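Local coordinates for protein glycosyltransferase Gtf1 (Streptococcus gordonii, PDB 5E9T) that belongs to the GT-B glycosyltransferases, pairing two Rossmann-like domains with an extended antiparallel beta-sheet domain, and assembles with the stabilizing protein Gtf2, at residues G306-L311 against L410-G415; A278-K283 against I300-V305; A86-Q91 against Y104-D109; T78-Q83 against Q122-H127. The protein carries 1 engineered substitution. One frame throughout, in Å; residues are numbered along the deposited sequence.

The four contacts fall into two neighbouring pairs, far apart in the molecule. Interactions 1 and 2 are consecutive along the chain: segment 300-305 ends interaction 2, and the chain runs on from Val305 to Gly306, where interaction 1 begins, with centres 16 Å apart. Together they follow the route from one parallel sheet of the GT-B fold to the other. Interactions 3 and 4 both join an end of helix 81-86 and its flanking loop to the extended antiparallel sheet, and also have centres 16 Å apart; they touch where Tyr104 OH lies 3.5 Å from Leu81 CD2. Between the pairs, centres are 41 to 59 Å apart and nearest atoms at least about 27 Å.

Interaction 1: residues G306-L311 against L410-G415; sequences GSLDQL and LMEAVG
Leu308 lays its branched end alongside the side chain of Met411, a selenomethionine in this crystal, the two sliding past each other in opposite directions. This is a seam of the GT-B fold: 306-311 belongs to the linker between strand 299-302 of one parallel sheet and strand 323-326 of the other, and 410-415 lies on helix 408-415, which follows strand 396-398 in the second Rossmann-like domain. No hydrogen bond crosses between the two segments, so the contact is apolar packing against the side of a helix.

Met411 reaches across to the linker. Its chain leaves the helix with CG opposite the backbone N (chi1 -168°), stays extended through chi2, and then bends at chi3 (59°), which brings SE and CE against the backbone of Gly306 and Ser307. There SE sits 3.6 Å from Gly306 C. Leu308 answers with both methyls. CD2 packs 3.7 Å from Met411 CE and also touches Glu412 CG at 3.9 Å, while CD1 leans on the helix backbone beside Met411 O, an oxygen that already accepts the helical bond from Gly415 N (2.8 Å).

Outside the seam, Phe406, Phe432 and Tyr484 also pack on Met411. The linker backbone is held at Leu308 by Tyr484 and Thr486, and the hydroxyl of Ser307 hydrogen-bonds with Tyr23 and Thr486. Further along the helix, the absence of a side chain at Gly415 lets the leucine methyl settle against bare backbone, with Leu308 CD1 3.8 Å from Gly415 CA.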
loop_
_atom_site.group_PDB
_atom_site.type_symbol
_atom_site.label_atom_id
_atom_site.label_comp_id
_atom_site.label_asym_id
_atom_site.label_seq_id
_atom_site.Cartn_x
_atom_site.Cartn_y
_atom_site.Cartn_z
ATOM N N GLY A 306 13.992 8.890 -39.787
ATOM C CA GLY A 306 14.351 8.150 -40.971
ATOM C C GLY A 306 15.736 8.489 -41.490
ATOM O O GLY A 306 16.562 9.097 -40.797
ATOM N N SER A 307 15.995 8.090 -42.739
ATOM C CA SER A 307 17.219 8.425 -43.470
ATOM C C SER A 307 17.095 7.869 -44.882
ATOM O O SER A 307 16.176 7.104 -45.195
ATOM C CB SER A 307 18.491 7.875 -42.839
ATOM O OG SER A 307 18.697 6.515 -43.196
ATOM N N LEU A 308 18.051 8.248 -45.726
ATOM C CA LEU A 308 18.080 7.854 -47.130
ATOM C C LEU A 308 19.368 7.087 -47.392
ATOM O O LEU A 308 20.462 7.622 -47.189
ATOM C CB LEU A 308 17.974 9.087 -48.033
ATOM C CG LEU A 308 16.669 9.848 -47.785
ATOM C CD1 LEU A 308 16.681 11.220 -48.432
ATOM C CD2 LEU A 308 15.485 9.029 -48.278
ATOM N N ASP A 309 19.234 5.829 -47.820
ATOM C CA ASP A 309 20.412 5.012 -48.103
ATOM C C ASP A 309 21.295 5.666 -49.158
ATOM O O ASP A 309 22.526 5.580 -49.093
ATOM C CB ASP A 309 19.980 3.621 -48.569
ATOM C CG ASP A 309 19.886 2.627 -47.433
ATOM O OD1 ASP A 309 20.568 2.825 -46.406
ATOM O OD2 ASP A 309 19.127 1.645 -47.572
ATOM N N GLN A 310 20.675 6.304 -50.143
ATOM C CA GLN A 310 21.350 6.924 -51.273
ATOM C C GLN A 310 20.383 7.947 -51.848
ATOM O O GLN A 310 19.205 7.977 -51.485
ATOM C CB GLN A 310 21.748 5.881 -52.320
ATOM C CG GLN A 310 20.639 5.503 -53.314
ATOM C CD GLN A 310 19.335 5.021 -52.669
ATOM O OE1 GLN A 310 19.159 5.051 -51.452
ATOM N NE2 GLN A 310 18.425 4.542 -53.500
ATOM N N LEU A 311 20.884 8.797 -52.731
ATOM C CA LEU A 311 20.041 9.750 -53.443
ATOM C C LEU A 311 19.713 9.189 -54.827
ATOM O O LEU A 311 20.618 8.943 -55.630
ATOM C CB LEU A 311 20.731 11.111 -53.537
ATOM C CG LEU A 311 20.210 12.175 -52.571
ATOM C CD1 LEU A 311 21.111 13.379 -52.545
ATOM C CD2 LEU A 311 18.846 12.599 -52.990
ATOM N N LEU A 410 8.412 13.613 -46.853
ATOM C CA LEU A 410 9.170 14.744 -47.380
ATOM C C LEU A 410 10.629 14.370 -47.601
ATOM O O LEU A 410 11.247 14.800 -48.581
ATOM C CB LEU A 410 9.079 15.940 -46.436
ATOM C CG LEU A 410 7.747 16.255 -45.760
ATOM C CD1 LEU A 410 7.935 17.351 -44.726
ATOM C CD2 LEU A 410 6.687 16.658 -46.771
HETATM N N MSE A 411 11.192 13.575 -46.700
HETATM C CA MSE A 411 12.582 13.164 -46.804
HETATM C C MSE A 411 12.836 12.392 -48.086
HETATM O O MSE A 411 13.820 12.629 -48.784
HETATM C CB MSE A 411 12.973 12.316 -45.599
HETATM C CG MSE A 411 14.456 12.089 -45.475
HETATM SE SE MSE A 411 14.823 10.731 -44.146
HETATM C CE MSE A 411 13.815 9.263 -44.949
ATOM N N GLU A 412 11.929 11.467 -48.396
ATOM C CA GLU A 412 12.057 10.695 -49.624
ATOM C C GLU A 412 11.678 11.523 -50.846
ATOM O O GLU A 412 12.293 11.378 -51.909
ATOM C CB GLU A 412 11.199 9.434 -49.538
ATOM C CG GLU A 412 11.673 8.444 -48.490
ATOM C CD GLU A 412 10.759 7.246 -48.371
ATOM O OE1 GLU A 412 9.615 7.319 -48.869
ATOM O OE2 GLU A 412 11.183 6.229 -47.781
ATOM N N ALA A 413 10.669 12.387 -50.717
ATOM C CA ALA A 413 10.331 13.300 -51.804
ATOM C C ALA A 413 11.523 14.185 -52.147
ATOM O O ALA A 413 11.961 14.250 -53.301
ATOM C CB ALA A 413 9.115 14.145 -51.423
ATOM N N VAL A 414 12.062 14.876 -51.140
ATOM C CA VAL A 414 13.293 15.641 -51.310
ATOM C C VAL A 414 14.422 14.750 -51.801
ATOM O O VAL A 414 15.258 15.172 -52.608
ATOM C CB VAL A 414 13.654 16.333 -49.984
ATOM C CG1 VAL A 414 15.089 16.561 -49.873
ATOM C CG2 VAL A 414 12.966 17.603 -49.859
ATOM N N GLY A 415 14.472 13.508 -51.321
ATOM C CA GLY A 415 15.465 12.574 -51.810
ATOM C C GLY A 415 15.325 12.242 -53.280
ATOM O O GLY A 415 16.248 11.676 -53.874
#

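Interaction 2: residues A278-K283 against I300-V305; sequences ATEAQK and IATIPV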
loop_
_atom_site.group_PDB
_atom_site.type_symbol
_atom_site.label_atom_id
_atom_site.label_comp_id
_atom_site.label_asym_id
_atom_site.label_seq_id
_atom_site.Cartn_x
_atom_site.Cartn_y
_atom_site.Cartn_z
ATOM N N ALA A 278 13.165 15.010 -33.124
ATOM C CA ALA A 278 13.275 14.597 -34.518
ATOM C C ALA A 278 14.030 15.626 -35.352
ATOM O O ALA A 278 14.863 15.260 -36.190
ATOM C CB ALA A 278 11.884 14.350 -35.099
ATOM N N THR A 279 13.763 16.914 -35.137
ATOM C CA THR A 279 14.298 17.972 -35.981
ATOM C C THR A 279 15.040 19.007 -35.147
ATOM O O THR A 279 14.679 19.281 -33.998
ATOM C CB THR A 279 13.187 18.673 -36.769
ATOM O OG1 THR A 279 12.369 19.427 -35.865
ATOM C CG2 THR A 279 12.324 17.654 -37.498
ATOM N N GLU A 280 16.082 19.591 -35.749
ATOM C CA GLU A 280 16.812 20.675 -35.097
ATOM C C GLU A 280 15.924 21.895 -34.890
ATOM O O GLU A 280 16.153 22.681 -33.964
ATOM C CB GLU A 280 18.051 21.040 -35.919
ATOM C CG GLU A 280 18.845 22.240 -35.400
ATOM C CD GLU A 280 19.894 21.863 -34.368
ATOM O OE1 GLU A 280 19.954 22.523 -33.308
ATOM O OE2 GLU A 280 20.661 20.908 -34.617
ATOM N N ALA A 281 14.912 22.070 -35.741
ATOM C CA ALA A 281 13.900 23.086 -35.480
ATOM C C ALA A 281 13.293 22.897 -34.095
ATOM O O ALA A 281 13.167 23.850 -33.318
ATOM C CB ALA A 281 12.817 23.035 -36.557
ATOM N N GLN A 282 12.937 21.653 -33.761
ATOM C CA GLN A 282 12.317 21.355 -32.475
ATOM C C GLN A 282 13.321 21.393 -31.338
ATOM O O GLN A 282 12.959 21.712 -30.199
ATOM C CB GLN A 282 11.650 19.984 -32.539
ATOM C CG GLN A 282 10.728 19.664 -31.383
ATOM C CD GLN A 282 10.205 18.248 -31.470
ATOM O OE1 GLN A 282 10.483 17.535 -32.437
ATOM N NE2 GLN A 282 9.419 17.843 -30.484
ATOM N N LYS A 283 14.572 21.039 -31.625
ATOM C CA LYS A 283 15.615 21.118 -30.615
ATOM C C LYS A 283 15.747 22.539 -30.093
ATOM O O LYS A 283 15.798 22.766 -28.880
ATOM C CB LYS A 283 16.933 20.623 -31.205
ATOM C CG LYS A 283 18.020 20.362 -30.189
ATOM C CD LYS A 283 18.942 21.558 -30.047
ATOM C CE LYS A 283 20.335 21.117 -29.639
ATOM N NZ LYS A 283 20.922 20.185 -30.644
ATOM N N ILE A 300 19.797 18.250 -25.258
ATOM C CA ILE A 300 18.844 17.844 -26.279
ATOM C C ILE A 300 19.630 17.548 -27.545
ATOM O O ILE A 300 20.437 18.373 -27.987
ATOM C CB ILE A 300 17.774 18.923 -26.522
ATOM C CG1 ILE A 300 17.173 19.376 -25.189
ATOM C CG2 ILE A 300 16.681 18.394 -27.436
ATOM C CD1 ILE A 300 16.104 20.437 -25.323
ATOM N N ALA A 301 19.420 16.363 -28.108
ATOM C CA ALA A 301 20.144 15.917 -29.286
ATOM C C ALA A 301 19.174 15.713 -30.438
ATOM O O ALA A 301 17.994 15.411 -30.230
ATOM C CB ALA A 301 20.910 14.619 -29.007
ATOM N N THR A 302 19.675 15.880 -31.657
ATOM C CA THR A 302 18.847 15.778 -32.854
ATOM C C THR A 302 19.239 14.525 -33.625
ATOM O O THR A 302 20.364 14.425 -34.130
ATOM C CB THR A 302 18.989 17.015 -33.736
ATOM O OG1 THR A 302 18.969 18.194 -32.922
ATOM C CG2 THR A 302 17.846 17.083 -34.731
ATOM N N ILE A 303 18.315 13.575 -33.706
ATOM C CA ILE A 303 18.454 12.426 -34.595
ATOM C C ILE A 303 17.204 12.391 -35.467
ATOM O O ILE A 303 16.093 12.590 -34.959
ATOM C CB ILE A 303 18.635 11.120 -33.799
ATOM C CG1 ILE A 303 20.069 10.991 -33.275
ATOM C CG2 ILE A 303 18.242 9.907 -34.629
ATOM C CD1 ILE A 303 20.329 11.743 -31.989
ATOM N N PRO A 304 17.324 12.139 -36.764
ATOM C CA PRO A 304 16.131 11.985 -37.600
ATOM C C PRO A 304 15.504 10.620 -37.376
ATOM O O PRO A 304 16.183 9.650 -37.037
ATOM C CB PRO A 304 16.689 12.114 -39.021
ATOM C CG PRO A 304 18.086 11.648 -38.867
ATOM C CD PRO A 304 18.567 12.090 -37.546
ATOM N N VAL A 305 14.184 10.539 -37.555
ATOM C CA VAL A 305 13.537 9.235 -37.407
ATOM C C VAL A 305 13.904 8.327 -38.577
ATOM O O VAL A 305 14.116 7.125 -38.403
ATOM C CB VAL A 305 12.009 9.368 -37.251
ATOM C CG1 VAL A 305 11.644 9.862 -35.859
ATOM C CG2 VAL A 305 11.429 10.264 -38.293
#
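Thr302 has a chi1 of -43°, which turns its methyl CG2 onto the start of the facing helix and its OG1 toward Lys283; the lysine has CG opposite its own backbone N (chi1 -167°), and the bend at chi2 (-95°) carries the chain across the strand, with its end at Ile300 O. The two side chains cross at about a right angle. CG2 of Thr302 rests on the peptide that opens the helical turn, 3.4 Å from Thr279 C, so the methyl packs on the backbone there while OG1 lies 3.6 Å from Lys283 CB.

Lys283 contributes its aliphatic length. Lys283 CG is 3.6 Å from Ile300 CG2, the two side chains running past each other in opposite directions, and its CE lies just beyond the carbonyl oxygen of Ile300. The ammonium end turns toward Glu280, but the ion pair from Lys283 NZ to Glu280 OE1 is long at 3.7 Å and probably holds the lysine only loosely.

Thr279 is the N-cap of the helix: its OG1 accepts from Gln282 N at 3.1 Å, fixing the turn on which Thr302 sits. Before the helix, Ala278 CA makes a C-H...O contact of 3.5 Å with Ile303 O, where the chain leaves the strand.

These pieces form a beta-alpha-beta crossover: strand 274-277 leads into helix 280-293, which returns to strand 299-302 at one edge of the seven-stranded parallel sheet. Val277 of strand 274-277 packs on both Lys283 and Ile300, and helix 486-500 packs against Ile303 and Pro304.

Interaction 3: residues A86-Q91 against Y104-D109; sequences AQVAGQ and YFYPQD
Tyr106 presses the CE2 side of its ring against the chain at Gly90 and Gln91, where the loop after helix 81-86 folds over strand 101-106 of the extended antiparallel beta-sheet domain. Gly90 C lies at the ring edge, near its plane, 3.8 Å from Tyr106 CE2. Gln91 C approaches the same CE2 obliquely at 3.6 Å. At the far end of the ring, Val88 CB is 3.9 Å from Tyr106 OH, and the valine crosses the tyrosine at a slant.

The loop's course is set by Gly90, whose positive phi (97°) swings the chain round the tyrosine; a side chain in this backbone conformation would jam against the carbonyl O of Ala89. In the second shell, Leu85 of helix 81-86 and Pro92 also pack on Tyr106, while Asp109 N bonds back to Tyr106 O (3.2 Å) in the turn that ends the strand. The loop also meets a chain of Gtf2, with backbone hydrogen bonds from Gln87 and Ala89.

One polar link joins the segments. Gln108, bent at chi2 (-84°), turns its amide back to the loop, and Gln108 NE2 gives Gln91 O a weak hydrogen bond of 3.0 Å, well off straight at 129°.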
loop_
_atom_site.group_PDB
_atom_site.type_symbol
_atom_site.label_atom_id
_atom_site.label_comp_id
_atom_site.label_asym_id
_atom_site.label_seq_id
_atom_site.Cartn_x
_atom_site.Cartn_y
_atom_site.Cartn_z
ATOM N N ALA A 86 -2.788 -34.000 -31.220
ATOM C CA ALA A 86 -2.061 -35.124 -30.642
ATOM C C ALA A 86 -2.102 -35.104 -29.121
ATOM O O ALA A 86 -2.093 -36.166 -28.486
ATOM C CB ALA A 86 -0.611 -35.116 -31.131
ATOM N N GLN A 87 -2.126 -33.917 -28.519
ATOM C CA GLN A 87 -2.078 -33.773 -27.071
ATOM C C GLN A 87 -3.446 -33.557 -26.427
ATOM O O GLN A 87 -3.513 -33.292 -25.223
ATOM C CB GLN A 87 -1.104 -32.658 -26.695
ATOM C CG GLN A 87 0.324 -32.904 -27.218
ATOM C CD GLN A 87 0.976 -34.194 -26.691
ATOM O OE1 GLN A 87 0.465 -35.301 -26.880
ATOM N NE2 GLN A 87 2.124 -34.043 -26.039
ATOM N N VAL A 88 -4.531 -33.635 -27.192
ATOM C CA VAL A 88 -5.876 -33.711 -26.629
ATOM C C VAL A 88 -6.343 -35.158 -26.716
ATOM O O VAL A 88 -6.274 -35.778 -27.786
ATOM C CB VAL A 88 -6.854 -32.773 -27.356
ATOM C CG1 VAL A 88 -8.149 -32.645 -26.566
ATOM C CG2 VAL A 88 -6.222 -31.410 -27.578
ATOM N N ALA A 89 -6.818 -35.696 -25.596
ATOM C CA ALA A 89 -7.207 -37.098 -25.551
ATOM C C ALA A 89 -8.526 -37.320 -26.279
ATOM O O ALA A 89 -9.429 -36.479 -26.239
ATOM C CB ALA A 89 -7.320 -37.574 -24.105
ATOM N N GLY A 90 -8.634 -38.471 -26.936
ATOM C CA GLY A 90 -9.780 -38.797 -27.761
ATOM C C GLY A 90 -9.517 -38.499 -29.223
ATOM O O GLY A 90 -8.456 -38.006 -29.618
ATOM N N GLN A 91 -10.513 -38.828 -30.045
ATOM C CA GLN A 91 -10.482 -38.403 -31.429
ATOM C C GLN A 91 -11.753 -37.629 -31.757
ATOM O O GLN A 91 -12.848 -38.038 -31.356
ATOM C CB GLN A 91 -10.347 -39.606 -32.379
ATOM C CG GLN A 91 -9.001 -40.314 -32.313
ATOM C CD GLN A 91 -7.915 -39.584 -33.066
ATOM O OE1 GLN A 91 -6.978 -39.057 -32.467
ATOM N NE2 GLN A 91 -8.018 -39.566 -34.389
ATOM N N TYR A 104 -12.723 -28.360 -33.431
ATOM C CA TYR A 104 -12.784 -29.814 -33.404
ATOM C C TYR A 104 -13.751 -30.232 -32.309
ATOM O O TYR A 104 -13.660 -29.742 -31.180
ATOM C CB TYR A 104 -11.408 -30.431 -33.151
ATOM C CG TYR A 104 -10.437 -30.287 -34.298
ATOM C CD1 TYR A 104 -10.574 -31.051 -35.446
ATOM C CD2 TYR A 104 -9.373 -29.402 -34.224
ATOM C CE1 TYR A 104 -9.685 -30.929 -36.491
ATOM C CE2 TYR A 104 -8.479 -29.275 -35.264
ATOM C CZ TYR A 104 -8.640 -30.039 -36.395
ATOM O OH TYR A 104 -7.750 -29.915 -37.436
ATOM N N PHE A 105 -14.660 -31.144 -32.635
ATOM C CA PHE A 105 -15.757 -31.501 -31.747
ATOM C C PHE A 105 -15.567 -32.902 -31.182
ATOM O O PHE A 105 -15.165 -33.824 -31.896
ATOM C CB PHE A 105 -17.095 -31.413 -32.480
ATOM C CG PHE A 105 -17.498 -30.014 -32.838
ATOM C CD1 PHE A 105 -16.898 -29.354 -33.899
ATOM C CD2 PHE A 105 -18.482 -29.359 -32.116
ATOM C CE1 PHE A 105 -17.268 -28.064 -34.231
ATOM C CE2 PHE A 105 -18.859 -28.071 -32.443
ATOM C CZ PHE A 105 -18.250 -27.421 -33.503
ATOM N N TYR A 106 -15.872 -33.052 -29.895
ATOM C CA TYR A 106 -15.781 -34.329 -29.188
ATOM C C TYR A 106 -17.123 -34.596 -28.515
ATOM O O TYR A 106 -17.253 -34.472 -27.292
ATOM C CB TYR A 106 -14.648 -34.314 -28.158
ATOM C CG TYR A 106 -13.256 -34.113 -28.724
ATOM C CD1 TYR A 106 -12.811 -32.855 -29.114
ATOM C CD2 TYR A 106 -12.377 -35.179 -28.842
ATOM C CE1 TYR A 106 -11.534 -32.673 -29.623
ATOM C CE2 TYR A 106 -11.101 -35.006 -29.347
ATOM C CZ TYR A 106 -10.685 -33.753 -29.735
ATOM O OH TYR A 106 -9.415 -33.583 -30.237
ATOM N N PRO A 107 -18.145 -34.973 -29.290
ATOM C CA PRO A 107 -19.491 -35.097 -28.706
ATOM C C PRO A 107 -19.589 -36.163 -27.639
ATOM O O PRO A 107 -20.449 -36.063 -26.755
ATOM C CB PRO A 107 -20.378 -35.437 -29.914
ATOM C CG PRO A 107 -19.525 -35.216 -31.131
ATOM C CD PRO A 107 -18.108 -35.401 -30.697
ATOM N N GLN A 108 -18.732 -37.187 -27.700
ATOM C CA GLN A 108 -18.784 -38.258 -26.713
ATOM C C GLN A 108 -18.694 -37.709 -25.295
ATOM O O GLN A 108 -19.380 -38.191 -24.387
ATOM C CB GLN A 108 -17.667 -39.276 -26.976
ATOM C CG GLN A 108 -16.295 -38.681 -27.310
ATOM C CD GLN A 108 -16.138 -38.326 -28.781
ATOM O OE1 GLN A 108 -17.111 -38.293 -29.532
ATOM N NE2 GLN A 108 -14.903 -38.068 -29.198
ATOM N N ASP A 109 -17.839 -36.708 -25.082
ATOM C CA ASP A 109 -17.697 -36.067 -23.783
ATOM C C ASP A 109 -18.413 -34.723 -23.658
ATOM O O ASP A 109 -18.434 -34.166 -22.559
ATOM C CB ASP A 109 -16.212 -35.887 -23.468
ATOM C CG ASP A 109 -15.393 -37.092 -23.877
ATOM O OD1 ASP A 109 -15.761 -38.218 -23.478
ATOM O OD2 ASP A 109 -14.401 -36.918 -24.615
#

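Interaction 4: residues T78-Q83 against Q122-H127; sequences TVTLDQ and QDFVEH. Engineered in segment 122-127: Phe124 (natural residue Ser).
A single antiparallel beta bridge, with Thr80 and Phe124 as its non-hydrogen-bonded pair, ties the start of helix 81-86 to the chain entering strand 125-132 of the extended sheet. Two backbone bonds frame the pair: Val125 N gives to Val79 O at 2.7 Å, and Leu81 N gives to Asp123 O at 2.9 Å. Between them the alpha carbons add C-H...O contacts, Phe124 CA to Val79 O and Thr80 CA to Asp123 O.

Side chains add to the bridge. Leu81 CG meets Val125 CG2 at 3.9 Å, the two crossing at about a right angle, while Leu81 CD1 lies 3.8 Å from Asp123 CB. Phe124 is an engineered residue, serine in the natural protein; its ring presents an edge to Thr78 O, which is 3.3 Å from Phe124 CD1. Thr80 is the helix N-cap: its chi1 of 73° brings OG1 to the first turn, where it takes a weak bond from Gln83 N (3.3 Å).

Leu81 also packs on Tyr104 and Cys115 of the sheet. The bridge is made of main-chain groups. Asp123 O, a carbonyl, meets a first-turn N-H that has no partner within its own helix, and its partial negative charge would suit the positive end of the helix dipole.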
loop_
_atom_site.group_PDB
_atom_site.type_symbol
_atom_site.label_atom_id
_atom_site.label_comp_id
_atom_site.label_asym_id
_atom_site.label_seq_id
_atom_site.Cartn_x
_atom_site.Cartn_y
_atom_site.Cartn_z
ATOM N N THR A 78 5.058 -21.989 -34.525
ATOM C CA THR A 78 5.177 -23.190 -35.338
ATOM C C THR A 78 4.303 -24.361 -34.902
ATOM O O THR A 78 4.261 -25.370 -35.615
ATOM C CB THR A 78 6.643 -23.640 -35.389
ATOM O OG1 THR A 78 7.234 -23.486 -34.092
ATOM C CG2 THR A 78 7.407 -22.799 -36.397
ATOM N N VAL A 79 3.605 -24.272 -33.766
ATOM C CA VAL A 79 2.782 -25.395 -33.328
ATOM C C VAL A 79 1.655 -25.602 -34.329
ATOM O O VAL A 79 1.041 -24.642 -34.810
ATOM C CB VAL A 79 2.244 -25.154 -31.907
ATOM C CG1 VAL A 79 1.312 -26.280 -31.487
ATOM C CG2 VAL A 79 3.394 -25.016 -30.920
ATOM N N THR A 80 1.375 -26.863 -34.653
ATOM C CA THR A 80 0.485 -27.191 -35.755
ATOM C C THR A 80 -0.775 -27.882 -35.253
ATOM O O THR A 80 -0.815 -28.438 -34.152
ATOM C CB THR A 80 1.165 -28.094 -36.790
ATOM O OG1 THR A 80 1.303 -29.414 -36.254
ATOM C CG2 THR A 80 2.534 -27.556 -37.152
ATOM N N LEU A 81 -1.812 -27.816 -36.093
ATOM C CA LEU A 81 -3.079 -28.478 -35.803
ATOM C C LEU A 81 -2.872 -29.925 -35.382
ATOM O O LEU A 81 -3.505 -30.401 -34.431
ATOM C CB LEU A 81 -3.977 -28.420 -37.036
ATOM C CG LEU A 81 -4.621 -27.081 -37.360
ATOM C CD1 LEU A 81 -4.914 -26.968 -38.847
ATOM C CD2 LEU A 81 -5.883 -27.027 -36.558
ATOM N N ASP A 82 -1.995 -30.639 -36.089
ATOM C CA ASP A 82 -1.717 -32.031 -35.756
ATOM C C ASP A 82 -1.179 -32.160 -34.336
ATOM O O ASP A 82 -1.659 -32.984 -33.551
ATOM C CB ASP A 82 -0.728 -32.621 -36.762
ATOM C CG ASP A 82 -1.412 -33.168 -38.004
ATOM O OD1 ASP A 82 -2.599 -32.847 -38.225
ATOM O OD2 ASP A 82 -0.757 -33.920 -38.760
ATOM N N GLN A 83 -0.183 -31.342 -33.988
ATOM C CA GLN A 83 0.416 -31.434 -32.660
ATOM C C GLN A 83 -0.585 -31.062 -31.575
ATOM O O GLN A 83 -0.587 -31.663 -30.494
ATOM C CB GLN A 83 1.656 -30.546 -32.584
ATOM C CG GLN A 83 2.556 -30.661 -33.798
ATOM C CD GLN A 83 3.859 -29.910 -33.642
ATOM O OE1 GLN A 83 4.776 -30.367 -32.963
ATOM N NE2 GLN A 83 3.945 -28.743 -34.264
ATOM N N GLN A 122 -2.297 -22.118 -43.867
ATOM C CA GLN A 122 -1.335 -22.987 -43.206
ATOM C C GLN A 122 -2.007 -23.698 -42.033
ATOM O O GLN A 122 -3.163 -23.430 -41.695
ATOM C CB GLN A 122 -0.121 -22.185 -42.725
ATOM C CG GLN A 122 0.246 -21.028 -43.644
ATOM C CD GLN A 122 1.678 -20.566 -43.469
ATOM O OE1 GLN A 122 1.985 -19.774 -42.577
ATOM N NE2 GLN A 122 2.565 -21.062 -44.325
ATOM N N ASP A 123 -1.273 -24.632 -41.421
ATOM C CA ASP A 123 -1.756 -25.402 -40.277
ATOM C C ASP A 123 -1.227 -24.921 -38.921
ATOM O O ASP A 123 -1.432 -25.612 -37.917
ATOM C CB ASP A 123 -1.467 -26.896 -40.465
ATOM C CG ASP A 123 -0.090 -27.171 -41.016
ATOM O OD1 ASP A 123 0.712 -26.262 -41.103
ATOM O OD2 ASP A 123 0.188 -28.307 -41.363
ATOM N N PHE A 124 -0.508 -23.799 -38.865
ATOM C CA PHE A 124 0.029 -23.308 -37.597
ATOM C C PHE A 124 -1.068 -22.724 -36.705
ATOM O O PHE A 124 -1.982 -22.050 -37.185
ATOM C CB PHE A 124 1.107 -22.256 -37.853
ATOM C CG PHE A 124 2.252 -22.754 -38.689
ATOM C CD1 PHE A 124 3.146 -23.682 -38.180
ATOM C CD2 PHE A 124 2.439 -22.288 -39.981
ATOM C CE1 PHE A 124 4.202 -24.139 -38.944
ATOM C CE2 PHE A 124 3.494 -22.743 -40.750
ATOM C CZ PHE A 124 4.377 -23.670 -40.230
ATOM N N VAL A 125 -0.954 -22.963 -35.394
ATOM C CA VAL A 125 -1.998 -22.632 -34.419
ATOM C C VAL A 125 -1.437 -21.670 -33.378
ATOM O O VAL A 125 -0.505 -22.022 -32.642
ATOM C CB VAL A 125 -2.543 -23.887 -33.719
ATOM C CG1 VAL A 125 -3.862 -23.576 -33.021
ATOM C CG2 VAL A 125 -2.695 -25.021 -34.703
ATOM N N GLU A 126 -2.016 -20.469 -33.299
ATOM C CA GLU A 126 -1.615 -19.521 -32.262
ATOM C C GLU A 126 -2.321 -19.767 -30.929
ATOM O O GLU A 126 -1.682 -19.692 -29.875
ATOM C CB GLU A 126 -1.844 -18.088 -32.743
ATOM C CG GLU A 126 -0.688 -17.543 -33.577
ATOM C CD GLU A 126 -0.944 -16.148 -34.114
ATOM O OE1 GLU A 126 -2.115 -15.714 -34.122
ATOM O OE2 GLU A 126 0.031 -15.484 -34.529
ATOM N N HIS A 127 -3.623 -20.051 -30.941
ATOM C CA HIS A 127 -4.380 -20.242 -29.706
ATOM C C HIS A 127 -5.276 -21.466 -29.814
ATOM O O HIS A 127 -5.688 -21.862 -30.909
ATOM C CB HIS A 127 -5.279 -19.051 -29.357
ATOM C CG HIS A 127 -4.780 -17.737 -29.864
ATOM N ND1 HIS A 127 -5.469 -17.001 -30.803
ATOM C CD2 HIS A 127 -3.671 -17.027 -29.561
ATOM C CE1 HIS A 127 -4.802 -15.895 -31.056
ATOM N NE2 HIS A 127 -3.709 -15.886 -30.315
#